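PDB 5EIK: trimeric intracellular cation channel type 1B.2 from Caenorhabditis elegans, which forms a homotrimeric channel that carries potassium across intracellular membranes, binds PIP2 and may supply counter-ions during calcium release. Local coordinates for residues F106-P109 and F110-F114. Sequence-based numbering, arbitrary orientation.
Sequences FYSP and FDVVF. With CPL (1-palmitoyl-2-linoleoyl-sn-glycero-3-phosphocholine), chain C.
The hydroxyl of S108 reaches forward across a type II beta turn to V113, tying the end of transmembrane helix 92-107 to the start of the short helix 112-117, probably on the cytoplasmic side. V113 N donates to S108 OG at 3.2 Å, with an N-H...O angle of 153°. The serine torsion makes this possible: at chi1 74°, OG lies between the backbone N and the carbonyl carbon and faces the first turn of the second helix. Beside the bond, V113 comes alongside the serine, its CG2 methyl 3.6 Å from S108 CB. P109 and F110 form the corners of the turn, F110 with a positive phi of 62°, and D111 N closes it on S108 O at 2.9 Å, although the modelled position of that nitrogen is less certain. The F110 ring lies obliquely beside P109, CD2 3.9 Å from the proline CB. V112 N adds a weak bond to P109 O.

Just before the turn, the Y107 ring is sandwiched between F106 CB over one face and the lipid over the other, where the choline methyl C6 of CPL sits 3.6 Å above the ring plane, over its centre; Y107 OH bonds to S55 O. Replacing Y107 by an alanine would remove the ring, and the choline group is likely to lose this aromatic face and S55 O its hydroxyl partner.

The D111 carboxylate is shared: OD2 forms a salt bridge with R44 of helix 30-47, an arginine that also makes a cation-pi contact with F114, whereas OD1 accepts a hydrogen bond from a water at 2.6 Å. That same water lies 2.7 Å from S108 OG and accepts a hydrogen bond from F114 N at 3.2 Å.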
# COMPACT_ATOMS: atom_id res chain seq x y z
N PHE A 106 21.64 -4.41 17.67
CA PHE A 106 20.73 -4.80 18.74
C PHE A 106 21.28 -5.80 19.75
O PHE A 106 20.87 -5.79 20.90
CB PHE A 106 19.42 -5.37 18.16
CG PHE A 106 18.48 -4.33 17.63
CD1 PHE A 106 18.62 -3.83 16.34
CD2 PHE A 106 17.46 -3.84 18.44
CE1 PHE A 106 17.75 -2.86 15.86
CE2 PHE A 106 16.58 -2.87 17.97
CZ PHE A 106 16.73 -2.38 16.67
N TYR A 107 22.22 -6.65 19.34
CA TYR A 107 22.70 -7.67 20.26
C TYR A 107 24.18 -7.76 20.63
O TYR A 107 24.56 -8.67 21.36
CB TYR A 107 22.25 -9.04 19.76
CG TYR A 107 20.79 -9.07 19.38
CD1 TYR A 107 19.79 -8.88 20.33
CD2 TYR A 107 20.40 -9.30 18.06
CE1 TYR A 107 18.44 -8.91 19.98
CE2 TYR A 107 19.06 -9.33 17.70
CZ TYR A 107 18.09 -9.14 18.66
OH TYR A 107 16.76 -9.15 18.30
N SER A 108 25.03 -6.85 20.15
CA SER A 108 26.45 -6.92 20.49
C SER A 108 26.58 -6.91 22.01
O SER A 108 25.86 -6.19 22.70
CB SER A 108 27.24 -5.74 19.89
OG SER A 108 26.99 -4.53 20.57
N PRO A 109 27.49 -7.73 22.55
CA PRO A 109 27.71 -7.81 24.00
C PRO A 109 28.11 -6.46 24.59
O PRO A 109 28.90 -5.72 24.00
CB PRO A 109 28.82 -8.86 24.12
CG PRO A 109 29.59 -8.66 22.87
CD PRO A 109 28.51 -8.52 21.83
N PHE A 110 27.54 -6.15 25.75
CA PHE A 110 27.81 -4.89 26.43
C PHE A 110 27.36 -3.74 25.54
O PHE A 110 27.64 -2.57 25.82
CB PHE A 110 29.32 -4.78 26.76
CG PHE A 110 29.85 -5.92 27.60
CD1 PHE A 110 29.50 -6.04 28.94
CD2 PHE A 110 30.64 -6.91 27.02
CE1 PHE A 110 29.94 -7.13 29.71
CE2 PHE A 110 31.08 -8.01 27.78
CZ PHE A 110 30.73 -8.12 29.13
N ASP A 111 26.65 -4.08 24.46
CA ASP A 111 26.12 -3.09 23.53
C ASP A 111 27.20 -2.15 22.98
O ASP A 111 26.93 -0.98 22.72
CB ASP A 111 25.05 -2.28 24.28
CG ASP A 111 23.78 -2.04 23.44
OD1 ASP A 111 23.46 -2.86 22.55
OD2 ASP A 111 23.10 -1.03 23.71
N VAL A 112 28.41 -2.67 22.78
CA VAL A 112 29.52 -1.84 22.28
C VAL A 112 29.27 -1.19 20.94
O VAL A 112 29.61 -0.02 20.74
CB VAL A 112 30.83 -2.63 22.15
CG1 VAL A 112 31.45 -2.81 23.51
CG2 VAL A 112 30.56 -3.97 21.46
N VAL A 113 28.72 -1.95 20.01
CA VAL A 113 28.46 -1.40 18.69
C VAL A 113 27.55 -0.19 18.78
O VAL A 113 27.85 0.86 18.22
CB VAL A 113 27.83 -2.44 17.78
CG1 VAL A 113 27.40 -1.79 16.47
CG2 VAL A 113 28.84 -3.56 17.54
N PHE A 114 26.45 -0.34 19.51
CA PHE A 114 25.49 0.73 19.70
C PHE A 114 26.20 1.95 20.31
O PHE A 114 26.10 3.06 19.79
CB PHE A 114 24.36 0.27 20.63
CG PHE A 114 23.38 1.34 20.96
CD1 PHE A 114 22.43 1.76 20.02
CD2 PHE A 114 23.41 1.97 22.20
CE1 PHE A 114 21.54 2.79 20.31
CE2 PHE A 114 22.53 3.01 22.50
CZ PHE A 114 21.59 3.42 21.56
C1 CPL C . 22.19 -15.73 14.80
C2 CPL C . 23.52 -14.99 14.34
C3 CPL C . 23.22 -13.69 13.53
C4 CPL C . 19.36 -13.64 17.21
C5 CPL C . 18.50 -14.08 18.40
C6 CPL C . 19.60 -12.55 20.26
C7 CPL C . 17.11 -13.03 20.16
C8 CPL C . 18.60 -14.21 20.41
C11 CPL C . 23.13 -13.36 10.98
C12 CPL C . 23.58 -14.08 9.68
C13 CPL C . 24.79 -15.05 9.85
C14 CPL C . 26.03 -14.68 9.00
C15 CPL C . 27.02 -15.84 8.73
C16 CPL C . 27.82 -15.65 7.40
C17 CPL C . 28.66 -14.37 7.32
C18 CPL C . 30.20 -14.60 7.58
C19 CPL C . 30.93 -13.53 8.51
C20 CPL C . 31.83 -12.44 7.84
C21 CPL C . 31.19 -11.06 7.67
C22 CPL C . 31.49 -10.12 8.85
C23 CPL C . 31.75 -8.66 8.52
C24 CPL C . 31.32 -7.68 9.64
C25 CPL C . 30.67 -6.41 9.06
C26 CPL C . 30.42 -5.39 10.14
C31 CPL C . 25.79 -15.11 15.77
C32 CPL C . 26.70 -15.28 14.55
C33 CPL C . 28.20 -14.96 14.88
C34 CPL C . 29.14 -16.12 14.50
C35 CPL C . 30.00 -15.86 13.24
C36 CPL C . 30.07 -17.09 12.31
C37 CPL C . 31.35 -17.20 11.49
C38 CPL C . 31.95 -18.58 11.49
C39 CPL C . 33.48 -18.47 11.73
C40 CPL C . 34.19 -19.21 12.62
C41 CPL C . 34.04 -20.73 12.81
C42 CPL C . 34.89 -21.44 11.75
C43 CPL C . 34.36 -22.30 10.83
C44 CPL C . 33.54 -21.83 9.64
C45 CPL C . 32.09 -22.32 9.64
N CPL C . 18.43 -13.08 19.52
O2 CPL C . 24.35 -14.74 15.56
O3 CPL C . 22.87 -14.21 12.20
O11 CPL C . 22.98 -12.10 11.00
O31 CPL C . 26.26 -15.28 16.92
O1P CPL C . 19.15 -15.46 13.94
O2P CPL C . 19.46 -16.38 16.26
O3P CPL C . 21.21 -14.72 15.32
O4P CPL C . 18.81 -13.95 15.90
P CPL C . 19.66 -15.17 15.36
O HOH W 1 24.85 -2.94 20.32